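Local structure of methylocystis parvus OBBP MbnE (Methylocystis parvus OBBP, 5ICQ) at residues A[53-58]-A[101-106]; A[42-47]-A[107-112]; A[444-449]-A[469-474]. The protein probably captures methanobactin, a copper-binding peptide, in the periplasm as the solute-binding component of its uptake system. All coordinates share one frame; numbering follows the deposited sequence.

Contact 1. Residues A[53-58]-A[101-106]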
ATOM      1  N   PHE A  53      -8.103 -21.358   1.946  1.00 15.37           N
ATOM      2  CA  PHE A  53      -6.864 -20.611   1.749  1.00 11.45           C
ATOM      3  C   PHE A  53      -5.810 -21.116   2.735  1.00 11.74           C
ATOM      4  O   PHE A  53      -6.136 -21.417   3.884  1.00 12.98           O
ATOM      5  CB  PHE A  53      -7.088 -19.111   1.962  1.00 11.70           C
ATOM      6  CG  PHE A  53      -7.783 -18.411   0.809  1.00 10.67           C
ATOM      7  CD1 PHE A  53      -8.072 -19.081  -0.375  1.00 12.59           C
ATOM      8  CD2 PHE A  53      -8.107 -17.066   0.910  1.00 11.51           C
ATOM      9  CE1 PHE A  53      -8.698 -18.427  -1.438  1.00 11.67           C
ATOM     10  CE2 PHE A  53      -8.738 -16.399  -0.150  1.00  9.72           C
ATOM     11  CZ  PHE A  53      -9.021 -17.068  -1.319  1.00  9.58           C
ATOM     12  N   PRO A  54      -4.540 -21.200   2.330  1.00 14.85           N
ATOM     13  CA  PRO A  54      -3.546 -21.871   3.190  1.00 20.93           C
ATOM     14  C   PRO A  54      -3.237 -21.138   4.490  1.00 18.57           C
ATOM     15  O   PRO A  54      -2.704 -21.768   5.413  1.00 18.97           O
ATOM     16  CB  PRO A  54      -2.304 -21.972   2.291  1.00 24.27           C
ATOM     17  CG  PRO A  54      -2.507 -20.949   1.232  1.00 28.03           C
ATOM     18  CD  PRO A  54      -3.992 -20.861   1.009  1.00 23.17           C
ATOM     19  N   TYR A  55      -3.561 -19.847   4.610  1.00 14.35           N
ATOM     20  CA  TYR A  55      -3.376 -19.121   5.862  1.00 16.05           C
ATOM     21  C   TYR A  55      -4.650 -19.056   6.702  1.00 20.02           C
ATOM     22  O   TYR A  55      -4.716 -18.277   7.659  1.00 17.19           O
ATOM     23  CB  TYR A  55      -2.856 -17.700   5.597  1.00 18.25           C
ATOM     24  CG  TYR A  55      -3.735 -16.855   4.693  1.00 16.54           C
ATOM     25  CD1 TYR A  55      -3.698 -17.020   3.313  1.00 11.98           C
ATOM     26  CD2 TYR A  55      -4.586 -15.883   5.216  1.00 12.27           C
ATOM     27  CE1 TYR A  55      -4.493 -16.251   2.474  1.00 10.07           C
ATOM     28  CE2 TYR A  55      -5.380 -15.106   4.379  1.00 14.88           C
ATOM     29  CZ  TYR A  55      -5.326 -15.304   3.013  1.00 10.88           C
ATOM     30  OH  TYR A  55      -6.105 -14.554   2.168  1.00 12.12           O
ATOM     31  N   ALA A  56      -5.675 -19.810   6.340  1.00 11.37           N
ATOM     32  CA  ALA A  56      -6.832 -19.990   7.197  1.00 14.60           C
ATOM     33  C   ALA A  56      -6.724 -21.354   7.861  1.00 17.00           C
ATOM     34  O   ALA A  56      -6.144 -22.284   7.297  1.00 14.63           O
ATOM     35  CB  ALA A  56      -8.141 -19.891   6.405  1.00 13.97           C
ATOM     36  N   ASP A  57      -7.273 -21.466   9.066  1.00 14.02           N
ATOM     37  CA  ASP A  57      -7.317 -22.759   9.745  1.00 15.33           C
ATOM     38  C   ASP A  57      -8.764 -23.220   9.843  1.00 12.87           C
ATOM     39  O   ASP A  57      -9.540 -22.646  10.621  1.00 13.57           O
ATOM     40  CB  ASP A  57      -6.683 -22.674  11.137  1.00 21.84           C
ATOM     41  CG  ASP A  57      -6.486 -24.046  11.775  1.00 24.52           C
ATOM     42  OD1 ASP A  57      -7.234 -24.990  11.434  1.00 18.76           O
ATOM     43  OD2 ASP A  57      -5.580 -24.172  12.621  1.00 24.86           O
ATOM     44  N   PRO A  58      -9.171 -24.249   9.098  1.00 15.86           N
ATOM     45  CA  PRO A  58     -10.565 -24.707   9.187  1.00 18.66           C
ATOM     46  C   PRO A  58     -10.950 -25.218  10.566  1.00 16.33           C
ATOM     47  O   PRO A  58     -12.143 -25.290  10.863  1.00 14.85           O
ATOM     48  CB  PRO A  58     -10.647 -25.816   8.128  1.00 26.71           C
ATOM     49  CG  PRO A  58      -9.237 -26.194   7.832  1.00 31.37           C
ATOM     50  CD  PRO A  58      -8.397 -24.983   8.084  1.00 25.12           C
ATOM     51  N   ALA A 101     -12.677 -13.267  -4.218  1.00 10.76           N
ATOM     52  CA  ALA A 101     -11.962 -13.069  -2.965  1.00 12.43           C
ATOM     53  C   ALA A 101     -10.468 -13.152  -3.238  1.00 12.40           C
ATOM     54  O   ALA A 101     -10.013 -14.068  -3.925  1.00 10.33           O
ATOM     55  CB  ALA A 101     -12.375 -14.130  -1.935  1.00 10.40           C
ATOM     56  N   ARG A 102      -9.704 -12.215  -2.696  1.00 11.75           N
ATOM     57  CA  ARG A 102      -8.268 -12.178  -2.942  1.00 11.06           C
ATOM     58  C   ARG A 102      -7.546 -13.055  -1.920  1.00 13.00           C
ATOM     59  O   ARG A 102      -7.769 -12.920  -0.714  1.00 12.15           O
ATOM     60  CB  ARG A 102      -7.763 -10.738  -2.860  1.00 11.07           C
ATOM     61  CG  ARG A 102      -6.286 -10.601  -3.152  1.00 13.89           C
ATOM     62  CD  ARG A 102      -5.922  -9.124  -3.323  1.00 16.93           C
ATOM     63  NE  ARG A 102      -4.544  -8.945  -3.776  1.00 15.23           N
ATOM     64  CZ  ARG A 102      -4.035  -7.774  -4.155  1.00 26.26           C
ATOM     65  NH1 ARG A 102      -4.800  -6.688  -4.147  1.00 22.75           N
ATOM     66  NH2 ARG A 102      -2.773  -7.687  -4.559  1.00 19.91           N
ATOM     67  N   SER A 103      -6.714 -13.978  -2.394  1.00  9.50           N
ATOM     68  CA  SER A 103      -5.847 -14.718  -1.488  1.00  9.26           C
ATOM     69  C   SER A 103      -4.621 -13.876  -1.184  1.00 14.78           C
ATOM     70  O   SER A 103      -3.882 -13.494  -2.100  1.00 15.03           O
ATOM     71  CB  SER A 103      -5.403 -16.056  -2.070  1.00 11.63           C
ATOM     72  OG  SER A 103      -4.450 -16.627  -1.182  1.00 12.04           O
ATOM     73  N   GLN A 104      -4.393 -13.596   0.098  1.00 14.72           N
ATOM     74  CA  GLN A 104      -3.203 -12.842   0.469  1.00 17.03           C
ATOM     75  C   GLN A 104      -1.952 -13.702   0.513  1.00 17.43           C
ATOM     76  O   GLN A 104      -0.891 -13.219   0.927  1.00 18.75           O
ATOM     77  CB  GLN A 104      -3.419 -12.137   1.808  1.00 17.72           C
ATOM     78  CG  GLN A 104      -4.129 -10.797   1.665  1.00 27.99           C
ATOM     79  CD  GLN A 104      -3.547  -9.924   0.545  1.00 37.64           C
ATOM     80  OE1 GLN A 104      -2.325  -9.847   0.361  1.00 40.01           O
ATOM     81  NE2 GLN A 104      -4.425  -9.260  -0.205  1.00 29.49           N
ATOM     82  N   ASP A 105      -2.044 -14.955   0.090  1.00 12.92           N
ATOM     83  CA  ASP A 105      -0.865 -15.803  -0.023  1.00 14.60           C
ATOM     84  C   ASP A 105      -0.173 -15.697  -1.379  1.00 13.47           C
ATOM     85  O   ASP A 105       0.855 -16.353  -1.587  1.00 13.56           O
ATOM     86  CB  ASP A 105      -1.240 -17.260   0.241  1.00 19.97           C
ATOM     87  CG  ASP A 105      -0.188 -17.983   1.046  1.00 22.75           C
ATOM     88  OD1 ASP A 105       0.376 -17.370   1.984  1.00 20.68           O
ATOM     89  OD2 ASP A 105       0.078 -19.154   0.736  1.00 29.66           O
ATOM     90  N   GLU A 106      -0.712 -14.911  -2.301  1.00 12.37           N
ATOM     91  CA  GLU A 106      -0.137 -14.686  -3.619  1.00 11.69           C
ATOM     92  C   GLU A 106      -0.056 -13.187  -3.860  1.00 12.67           C
ATOM     93  O   GLU A 106      -0.753 -12.413  -3.195  1.00 13.49           O
ATOM     94  CB  GLU A 106      -0.980 -15.363  -4.707  1.00 14.22           C
ATOM     95  CG  GLU A 106      -1.027 -16.894  -4.578  1.00 18.81           C
ATOM     96  CD  GLU A 106      -1.995 -17.548  -5.560  1.00 15.75           C
ATOM     97  OE1 GLU A 106      -1.770 -17.475  -6.784  1.00 14.68           O
ATOM     98  OE2 GLU A 106      -2.992 -18.137  -5.100  1.00 13.48           O
TER

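Contact 2. Residues A[42-47]-A[107-112]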
ATOM      1  N   GLY A  42       0.666 -14.886 -14.646  1.00 26.99           N
ATOM      2  CA  GLY A  42       0.807 -16.311 -14.459  1.00 26.02           C
ATOM      3  C   GLY A  42      -0.526 -16.943 -14.104  1.00 25.15           C
ATOM      4  O   GLY A  42      -1.598 -16.412 -14.406  1.00 26.68           O
ATOM      5  N   ALA A  43      -0.447 -18.097 -13.438  1.00 21.95           N
ATOM      6  CA  ALA A  43      -1.556 -18.983 -13.121  1.00 27.29           C
ATOM      7  C   ALA A  43      -1.866 -18.952 -11.627  1.00 19.30           C
ATOM      8  O   ALA A  43      -0.958 -18.786 -10.806  1.00 20.25           O
ATOM      9  CB  ALA A  43      -1.239 -20.428 -13.528  1.00 31.15           C
ATOM     10  N   PRO A  44      -3.132 -19.114 -11.244  1.00 18.63           N
ATOM     11  CA  PRO A  44      -3.458 -19.184  -9.814  1.00 16.41           C
ATOM     12  C   PRO A  44      -2.732 -20.360  -9.185  1.00 20.65           C
ATOM     13  O   PRO A  44      -2.610 -21.423  -9.792  1.00 22.93           O
ATOM     14  CB  PRO A  44      -4.983 -19.387  -9.799  1.00 20.00           C
ATOM     15  CG  PRO A  44      -5.448 -19.020 -11.181  1.00 24.94           C
ATOM     16  CD  PRO A  44      -4.313 -19.351 -12.096  1.00 22.04           C
ATOM     17  N   GLN A  45      -2.218 -20.163  -7.970  1.00 16.61           N
ATOM     18  CA  GLN A  45      -1.415 -21.221  -7.371  1.00 19.37           C
ATOM     19  C   GLN A  45      -2.253 -22.294  -6.682  1.00 19.29           C
ATOM     20  O   GLN A  45      -1.762 -23.413  -6.496  1.00 19.59           O
ATOM     21  CB  GLN A  45      -0.396 -20.618  -6.405  1.00 18.07           C
ATOM     22  CG  GLN A  45       0.653 -19.729  -7.101  1.00 38.65           C
ATOM     23  CD  GLN A  45       1.356 -20.398  -8.298  1.00 49.33           C
ATOM     24  OE1 GLN A  45       0.850 -20.392  -9.423  1.00 48.95           O
ATOM     25  NE2 GLN A  45       2.535 -20.961  -8.052  1.00 51.87           N
ATOM     26  N   LEU A  46      -3.541 -21.992  -6.322  1.00 16.15           N
ATOM     27  CA  LEU A  46      -4.361 -23.039  -5.710  1.00 16.13           C
ATOM     28  C   LEU A  46      -5.073 -23.866  -6.779  1.00 20.15           C
ATOM     29  O   LEU A  46      -5.571 -23.310  -7.768  1.00 19.72           O
ATOM     30  CB  LEU A  46      -5.410 -22.439  -4.770  1.00 12.35           C
ATOM     31  CG  LEU A  46      -4.902 -21.538  -3.644  1.00  9.62           C
ATOM     32  CD1 LEU A  46      -6.051 -20.948  -2.817  1.00 13.14           C
ATOM     33  CD2 LEU A  46      -3.915 -22.283  -2.759  1.00 16.32           C
ATOM     34  N   PRO A  47      -5.161 -25.183  -6.581  1.00 19.87           N
ATOM     35  CA  PRO A  47      -5.927 -26.020  -7.511  1.00 23.74           C
ATOM     36  C   PRO A  47      -7.406 -25.673  -7.479  1.00 24.46           C
ATOM     37  O   PRO A  47      -7.923 -25.109  -6.511  1.00 24.25           O
ATOM     38  CB  PRO A  47      -5.679 -27.444  -7.002  1.00 25.35           C
ATOM     39  CG  PRO A  47      -5.309 -27.281  -5.564  1.00 29.06           C
ATOM     40  CD  PRO A  47      -4.589 -25.956  -5.466  1.00 19.36           C
ATOM     41  N   PRO A 107       0.809 -12.736  -4.779  1.00 15.24           N
ATOM     42  CA  PRO A 107       0.895 -11.281  -5.029  1.00 11.50           C
ATOM     43  C   PRO A 107      -0.438 -10.658  -5.418  1.00 11.69           C
ATOM     44  O   PRO A 107      -0.847  -9.645  -4.834  1.00 14.52           O
ATOM     45  CB  PRO A 107       1.927 -11.179  -6.167  1.00 13.73           C
ATOM     46  CG  PRO A 107       2.728 -12.429  -6.092  1.00 18.23           C
ATOM     47  CD  PRO A 107       1.820 -13.498  -5.537  1.00 16.30           C
ATOM     48  N   PHE A 108      -1.134 -11.238  -6.392  1.00 14.29           N
ATOM     49  CA  PHE A 108      -2.432 -10.721  -6.813  1.00 11.91           C
ATOM     50  C   PHE A 108      -3.224 -11.822  -7.514  1.00 12.79           C
ATOM     51  O   PHE A 108      -3.205 -11.914  -8.748  1.00 13.26           O
ATOM     52  CB  PHE A 108      -2.238  -9.509  -7.740  1.00 17.90           C
ATOM     53  CG  PHE A 108      -3.477  -8.640  -7.916  1.00 15.31           C
ATOM     54  CD1 PHE A 108      -4.670  -8.936  -7.270  1.00 15.38           C
ATOM     55  CD2 PHE A 108      -3.434  -7.523  -8.747  1.00 17.69           C
ATOM     56  CE1 PHE A 108      -5.801  -8.124  -7.442  1.00 16.07           C
ATOM     57  CE2 PHE A 108      -4.555  -6.719  -8.931  1.00 22.79           C
ATOM     58  CZ  PHE A 108      -5.741  -7.019  -8.276  1.00 16.47           C
ATOM     59  N   THR A 109      -3.914 -12.669  -6.742  1.00 10.81           N
ATOM     60  CA  THR A 109      -4.725 -13.749  -7.299  1.00 12.57           C
ATOM     61  C   THR A 109      -6.082 -13.757  -6.617  1.00 11.34           C
ATOM     62  O   THR A 109      -6.171 -13.570  -5.397  1.00  8.04           O
ATOM     63  CB  THR A 109      -4.068 -15.135  -7.140  1.00  8.94           C
ATOM     64  OG1 THR A 109      -2.778 -15.143  -7.764  1.00 13.14           O
ATOM     65  CG2 THR A 109      -4.922 -16.225  -7.806  1.00  9.54           C
ATOM     66  N   LEU A 110      -7.135 -13.957  -7.413  1.00  9.58           N
ATOM     67  CA  LEU A 110      -8.514 -13.921  -6.944  1.00 11.86           C
ATOM     68  C   LEU A 110      -9.167 -15.287  -7.109  1.00 12.95           C
ATOM     69  O   LEU A 110      -8.887 -16.001  -8.070  1.00 12.75           O
ATOM     70  CB  LEU A 110      -9.326 -12.888  -7.726  1.00 14.12           C
ATOM     71  CG  LEU A 110      -8.705 -11.495  -7.742  1.00 12.44           C
ATOM     72  CD1 LEU A 110      -9.538 -10.580  -8.630  1.00 10.06           C
ATOM     73  CD2 LEU A 110      -8.631 -10.942  -6.317  1.00 11.44           C
ATOM     74  N   TYR A 111     -10.072 -15.625  -6.190  1.00 10.49           N
ATOM     75  CA  TYR A 111     -10.764 -16.904  -6.172  1.00  9.56           C
ATOM     76  C   TYR A 111     -12.258 -16.675  -5.986  1.00  9.98           C
ATOM     77  O   TYR A 111     -12.673 -15.574  -5.620  1.00 10.99           O
ATOM     78  CB  TYR A 111     -10.195 -17.798  -5.060  1.00 10.34           C
ATOM     79  CG  TYR A 111      -8.774 -18.228  -5.389  1.00 11.97           C
ATOM     80  CD1 TYR A 111      -8.534 -19.273  -6.279  1.00 14.27           C
ATOM     81  CD2 TYR A 111      -7.674 -17.567  -4.832  1.00 13.08           C
ATOM     82  CE1 TYR A 111      -7.224 -19.664  -6.601  1.00 13.45           C
ATOM     83  CE2 TYR A 111      -6.361 -17.955  -5.137  1.00 11.10           C
ATOM     84  CZ  TYR A 111      -6.149 -18.999  -6.035  1.00 11.31           C
ATOM     85  OH  TYR A 111      -4.851 -19.388  -6.369  1.00 14.65           O
ATOM     86  N   PRO A 112     -13.098 -17.667  -6.310  1.00 12.71           N
ATOM     87  CA  PRO A 112     -14.549 -17.412  -6.350  1.00 11.13           C
ATOM     88  C   PRO A 112     -15.115 -16.923  -5.022  1.00 13.71           C
ATOM     89  O   PRO A 112     -14.725 -17.371  -3.937  1.00  8.08           O
ATOM     90  CB  PRO A 112     -15.145 -18.773  -6.738  1.00  8.49           C
ATOM     91  CG  PRO A 112     -14.034 -19.424  -7.587  1.00 11.83           C
ATOM     92  CD  PRO A 112     -12.756 -18.983  -6.885  1.00 12.19           C
TER

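Contact 3. Residues A[444-449]-A[469-474]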
ATOM      1  N   PHE A 444      25.164  27.583  -3.021  1.00 13.96           N
ATOM      2  CA  PHE A 444      24.061  26.632  -3.137  1.00 14.48           C
ATOM      3  C   PHE A 444      23.240  26.662  -1.852  1.00 11.57           C
ATOM      4  O   PHE A 444      23.786  26.468  -0.754  1.00 12.34           O
ATOM      5  CB  PHE A 444      24.571  25.214  -3.415  1.00 14.99           C
ATOM      6  CG  PHE A 444      23.521  24.309  -4.012  1.00 12.77           C
ATOM      7  CD1 PHE A 444      22.467  23.837  -3.239  1.00 10.71           C
ATOM      8  CD2 PHE A 444      23.562  23.971  -5.360  1.00 12.74           C
ATOM      9  CE1 PHE A 444      21.486  23.023  -3.781  1.00 13.16           C
ATOM     10  CE2 PHE A 444      22.578  23.156  -5.917  1.00 14.86           C
ATOM     11  CZ  PHE A 444      21.540  22.683  -5.123  1.00 10.16           C
ATOM     12  N   SER A 445      21.937  26.917  -1.979  1.00 10.99           N
ATOM     13  CA  SER A 445      21.070  26.846  -0.811  1.00 14.44           C
ATOM     14  C   SER A 445      19.665  26.439  -1.236  1.00 16.97           C
ATOM     15  O   SER A 445      19.230  26.714  -2.357  1.00 14.64           O
ATOM     16  CB  SER A 445      21.044  28.172  -0.036  1.00 28.55           C
ATOM     17  OG  SER A 445      20.245  29.128  -0.674  1.00 29.96           O
ATOM     18  N   PHE A 446      18.966  25.759  -0.331  1.00  9.99           N
ATOM     19  CA  PHE A 446      17.622  25.285  -0.640  1.00  9.03           C
ATOM     20  C   PHE A 446      16.865  25.056   0.656  1.00 12.31           C
ATOM     21  O   PHE A 446      17.429  25.107   1.750  1.00 13.52           O
ATOM     22  CB  PHE A 446      17.648  24.017  -1.511  1.00  8.00           C
ATOM     23  CG  PHE A 446      18.081  22.742  -0.793  1.00 11.85           C
ATOM     24  CD1 PHE A 446      19.424  22.425  -0.658  1.00  9.06           C
ATOM     25  CD2 PHE A 446      17.135  21.838  -0.314  1.00 11.48           C
ATOM     26  CE1 PHE A 446      19.822  21.244  -0.037  1.00  9.35           C
ATOM     27  CE2 PHE A 446      17.523  20.650   0.322  1.00 11.51           C
ATOM     28  CZ  PHE A 446      18.871  20.350   0.456  1.00  7.71           C
ATOM     29  N   GLU A 447      15.573  24.793   0.515  1.00  7.85           N
ATOM     30  CA  GLU A 447      14.691  24.627   1.658  1.00  5.47           C
ATOM     31  C   GLU A 447      14.080  23.233   1.636  1.00  9.34           C
ATOM     32  O   GLU A 447      13.640  22.766   0.581  1.00 11.16           O
ATOM     33  CB  GLU A 447      13.586  25.681   1.619  1.00  9.11           C
ATOM     34  CG  GLU A 447      12.483  25.461   2.638  1.00 11.80           C
ATOM     35  CD  GLU A 447      11.259  26.307   2.316  1.00 23.58           C
ATOM     36  OE1 GLU A 447      11.128  27.412   2.864  1.00 18.94           O
ATOM     37  OE2 GLU A 447      10.446  25.865   1.487  1.00 26.74           O
ATOM     38  N   ILE A 448      14.043  22.572   2.796  1.00  8.41           N
ATOM     39  CA  ILE A 448      13.276  21.337   2.972  1.00  6.90           C
ATOM     40  C   ILE A 448      11.977  21.692   3.673  1.00 12.73           C
ATOM     41  O   ILE A 448      11.993  22.137   4.827  1.00  9.17           O
ATOM     42  CB  ILE A 448      14.042  20.285   3.794  1.00  6.23           C
ATOM     43  CG1 ILE A 448      15.390  19.950   3.149  1.00  9.28           C
ATOM     44  CG2 ILE A 448      13.173  19.006   3.964  1.00  6.31           C
ATOM     45  CD1 ILE A 448      16.245  18.988   3.999  1.00  9.72           C
ATOM     46  N   MET A 449      10.849  21.470   3.008  1.00  7.88           N
ATOM     47  CA  MET A 449       9.555  21.733   3.624  1.00  8.08           C
ATOM     48  C   MET A 449       9.113  20.497   4.399  1.00  8.62           C
ATOM     49  O   MET A 449       9.122  19.390   3.854  1.00 10.54           O
ATOM     50  CB  MET A 449       8.516  22.102   2.559  1.00  9.28           C
ATOM     51  CG  MET A 449       7.117  22.258   3.105  1.00 11.27           C
ATOM     52  SD  MET A 449       5.915  22.727   1.814  1.00 14.37           S
ATOM     53  CE  MET A 449       5.730  21.192   0.903  1.00  8.68           C
ATOM     54  N   ILE A 469      29.534  20.108   3.353  1.00 11.96           N
ATOM     55  CA  ILE A 469      30.065  20.299   2.001  1.00 13.90           C
ATOM     56  C   ILE A 469      29.637  21.664   1.472  1.00 13.01           C
ATOM     57  O   ILE A 469      29.537  21.870   0.257  1.00 15.12           O
ATOM     58  CB  ILE A 469      29.640  19.173   1.036  1.00 16.49           C
ATOM     59  CG1 ILE A 469      28.117  19.007   1.003  1.00 13.78           C
ATOM     60  CG2 ILE A 469      30.334  17.855   1.395  1.00 20.43           C
ATOM     61  CD1 ILE A 469      27.631  18.154  -0.161  1.00 13.26           C
ATOM     62  N   GLY A 470      29.387  22.610   2.379  1.00 14.99           N
ATOM     63  CA  GLY A 470      29.153  23.987   1.977  1.00 10.60           C
ATOM     64  C   GLY A 470      27.765  24.304   1.463  1.00 13.90           C
ATOM     65  O   GLY A 470      27.596  25.298   0.748  1.00 13.01           O
ATOM     66  N   VAL A 471      26.762  23.505   1.812  1.00 11.12           N
ATOM     67  CA  VAL A 471      25.407  23.662   1.290  1.00 10.12           C
ATOM     68  C   VAL A 471      24.522  24.215   2.399  1.00 10.42           C
ATOM     69  O   VAL A 471      24.457  23.639   3.491  1.00 13.04           O
ATOM     70  CB  VAL A 471      24.851  22.328   0.761  1.00 11.84           C
ATOM     71  CG1 VAL A 471      23.359  22.465   0.432  1.00 13.56           C
ATOM     72  CG2 VAL A 471      25.641  21.882  -0.467  1.00 10.64           C
ATOM     73  N   GLU A 472      23.842  25.323   2.119  1.00 13.58           N
ATOM     74  CA  GLU A 472      22.943  25.952   3.079  1.00 10.24           C
ATOM     75  C   GLU A 472      21.551  25.340   2.937  1.00 14.27           C
ATOM     76  O   GLU A 472      20.970  25.366   1.852  1.00 17.38           O
ATOM     77  CB  GLU A 472      22.898  27.460   2.847  1.00 15.91           C
ATOM     78  CG  GLU A 472      21.847  28.188   3.678  1.00 25.20           C
ATOM     79  CD  GLU A 472      21.839  29.676   3.395  1.00 39.08           C
ATOM     80  OE1 GLU A 472      22.907  30.311   3.531  1.00 44.41           O
ATOM     81  OE2 GLU A 472      20.774  30.202   3.015  1.00 42.12           O
ATOM     82  N   VAL A 473      21.021  24.775   4.021  1.00 11.33           N
ATOM     83  CA  VAL A 473      19.724  24.098   3.978  1.00  8.54           C
ATOM     84  C   VAL A 473      18.821  24.712   5.037  1.00 12.77           C
ATOM     85  O   VAL A 473      19.126  24.642   6.231  1.00 12.56           O
ATOM     86  CB  VAL A 473      19.854  22.587   4.206  1.00 10.59           C
ATOM     87  CG1 VAL A 473      18.484  21.911   4.021  1.00 12.20           C
ATOM     88  CG2 VAL A 473      20.916  21.976   3.270  1.00 10.91           C
ATOM     89  N   ARG A 474      17.702  25.286   4.613  1.00  9.21           N
ATOM     90  CA  ARG A 474      16.716  25.802   5.548  1.00  9.44           C
ATOM     91  C   ARG A 474      15.596  24.784   5.728  1.00 10.98           C
ATOM     92  O   ARG A 474      15.006  24.326   4.745  1.00 13.67           O
ATOM     93  CB  ARG A 474      16.166  27.133   5.035  1.00 15.94           C
ATOM     94  CG  ARG A 474      17.278  28.140   4.765  1.00 28.68           C
ATOM     95  CD  ARG A 474      16.898  29.198   3.739  1.00 43.15           C
ATOM     96  NE  ARG A 474      17.235  28.810   2.367  1.00 48.74           N
ATOM     97  CZ  ARG A 474      16.358  28.768   1.368  1.00 44.15           C
ATOM     98  NH1 ARG A 474      15.089  29.087   1.584  1.00 48.08           N
ATOM     99  NH2 ARG A 474      16.746  28.418   0.152  1.00 36.64           N
TER
HETATM  100  O   HOH W   1      26.074  27.508   0.296  1.00 22.76           O

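Contact 1. Residues A[53-58]-A[101-106]
Two type I turns, Phe53 to Ala56 and Ser103 to Glu106, lie side by side, with Phe53 CA 6.8 Å from Ser103 CA and Tyr55 next to Asp105. The one polar bond between them runs from the backbone N of Gln104 to Tyr55 OH, at 2.9 Å and almost straight (175° at the hydrogen). Tyr55 reaches that amide because its CG sits between the backbone N and the carbonyl carbon (chi1 57°), which carries the ring along the second turn. CD1 of this ring rests 3.9 Å from Asp105 CB, and Ser103 OG lies at the ring edge, in its plane. That oxygen accepts from Asp105 N, forming an ST turn within the loop that joins the antiparallel strands 100-103 and 109-120. Ser103 CB stands over one face of the Phe53 ring, a CH-pi contact of 3.9 Å to the centroid, 14° from the ring normal. Phe53 CE2 also approaches Arg102 O, at 3.7 Å. Pro54 CG lies against Asp105 OD2 at 3.2 Å, a ring carbon packed on a carboxylate whose oxygens are occupied by Arg589, through a salt bridge to OD2, and by the backbone N of Arg592 at OD1.

Contact 2. Residues A[42-47]-A[107-112]
The hydroxyl oxygen of Tyr111 accepts a hydrogen bond from the backbone N of Leu46, at 2.9 Å and 166° at the hydrogen, and is also hydrogen-bonded to OE2 of Glu106. The loop 42-47 thus drapes over the outer end of the tyrosine side chain, whose root lies in strand 109-112. The Leu46 side chain packs on the same residue as its amide: it crosses Tyr111 at about a right angle, and CD1 sits above one face, 4.0 Å from the centroid and 21° from the normal, displaced toward the rim in a CH-pi contact. This placement depends on chi1 of -56°, which sets CG beside the backbone N, while CG itself lies 3.7 Å from Tyr111 CZ. Pro44 comes in at the same end of the ring: its CB is 3.4 Å from Tyr111 OH and 3.9 Å from CE1 of that residue. The same proline carbon touches Thr109 CG2 at 3.7 Å, so it bridges Thr109 and Tyr111, whose side chains leave the same face of the strand. Thr109 OG1 turns instead to Glu106 OE1, which also receives Gln45 N. Just before the loop, strand 38-39 pairs antiparallel with strand 109-120, and Phe50 meets the Tyr111 ring edge-to-face. If Glu106 is ionised, its carboxylate would accept a hydrogen bond from the hydroxyl while the phenol oxygen accepts one from Leu46; the two bonds would fix the hydroxyl's rotation and join the loop to the sheet through a polar link bordered by Pro44 and Leu46.

Contact 3. Residues A[444-449]-A[469-474]
Strands 445-449 and 472-474 run parallel, and four backbone hydrogen bonds alternate between them: Phe444 O accepts from Glu472 N, Glu472 O from Phe446 N, Phe446 O from Arg474 N and Arg474 O from Ile448 N, the last at 2.8 Å. CA-H...O contacts accompany this ladder, as between Ser445 CA and Glu472 O at 3.0 Å. At its start one water donates to both Phe444 O and Gly470 O, close to where Gly470 ends the preceding helix in a Schellman motif.

The apolar contacts centre on Phe446. With chi1 at 73°, its ring lies alongside Val473, whose CG1 stands over one face, 4.2 Å from the centroid, while CG2 comes within 3.6 Å of Phe446 CE1. Val471 CG1 approaches the ring at its edge, and Ile448 CD1 closes on Val473 CG1 at 3.7 Å.

Polar side chains occupy the other face, that of Ser445, Glu447, Glu472 and Arg474. The bent Arg474 chain (chi3 -90°) folds its guanidinium flat over the neighbouring strand, NH2 lying 3.4 Å from Phe446 C and NH1 3.7 Å from Glu447 CB. Its link to Glu472, from NE to OE2, is a long salt bridge. Glu447 forms its salt bridge with Arg486 through OE2.

Helix 453-467 links the two strands and covers the Phe446 and Val473 side through Ala463 and Leu466, a beta-alpha-beta crossover of the kind found in the alpha/beta lobes of periplasmic binding proteins.

From the N terminus, the chain leaves strand 38-39 and passes through 42-47 and then 53-58 before reaching strand 65-71. Residues 101-106 return to 53-58 and close the loop of contact 1; residues 107-112, directly following, return to 42-47 and close contact 2, inside whose loop contact 1 is nested. The two touch, with centres 10 Å apart, and both fasten the N-terminal loop to the antiparallel sheet that holds strands 100-103 and 109-120. Contact 3 opens much later and closes within one beta-alpha-beta unit of a separate mixed sheet, across the chain's centre, its nearest atoms about 30 Å from those of contact 1.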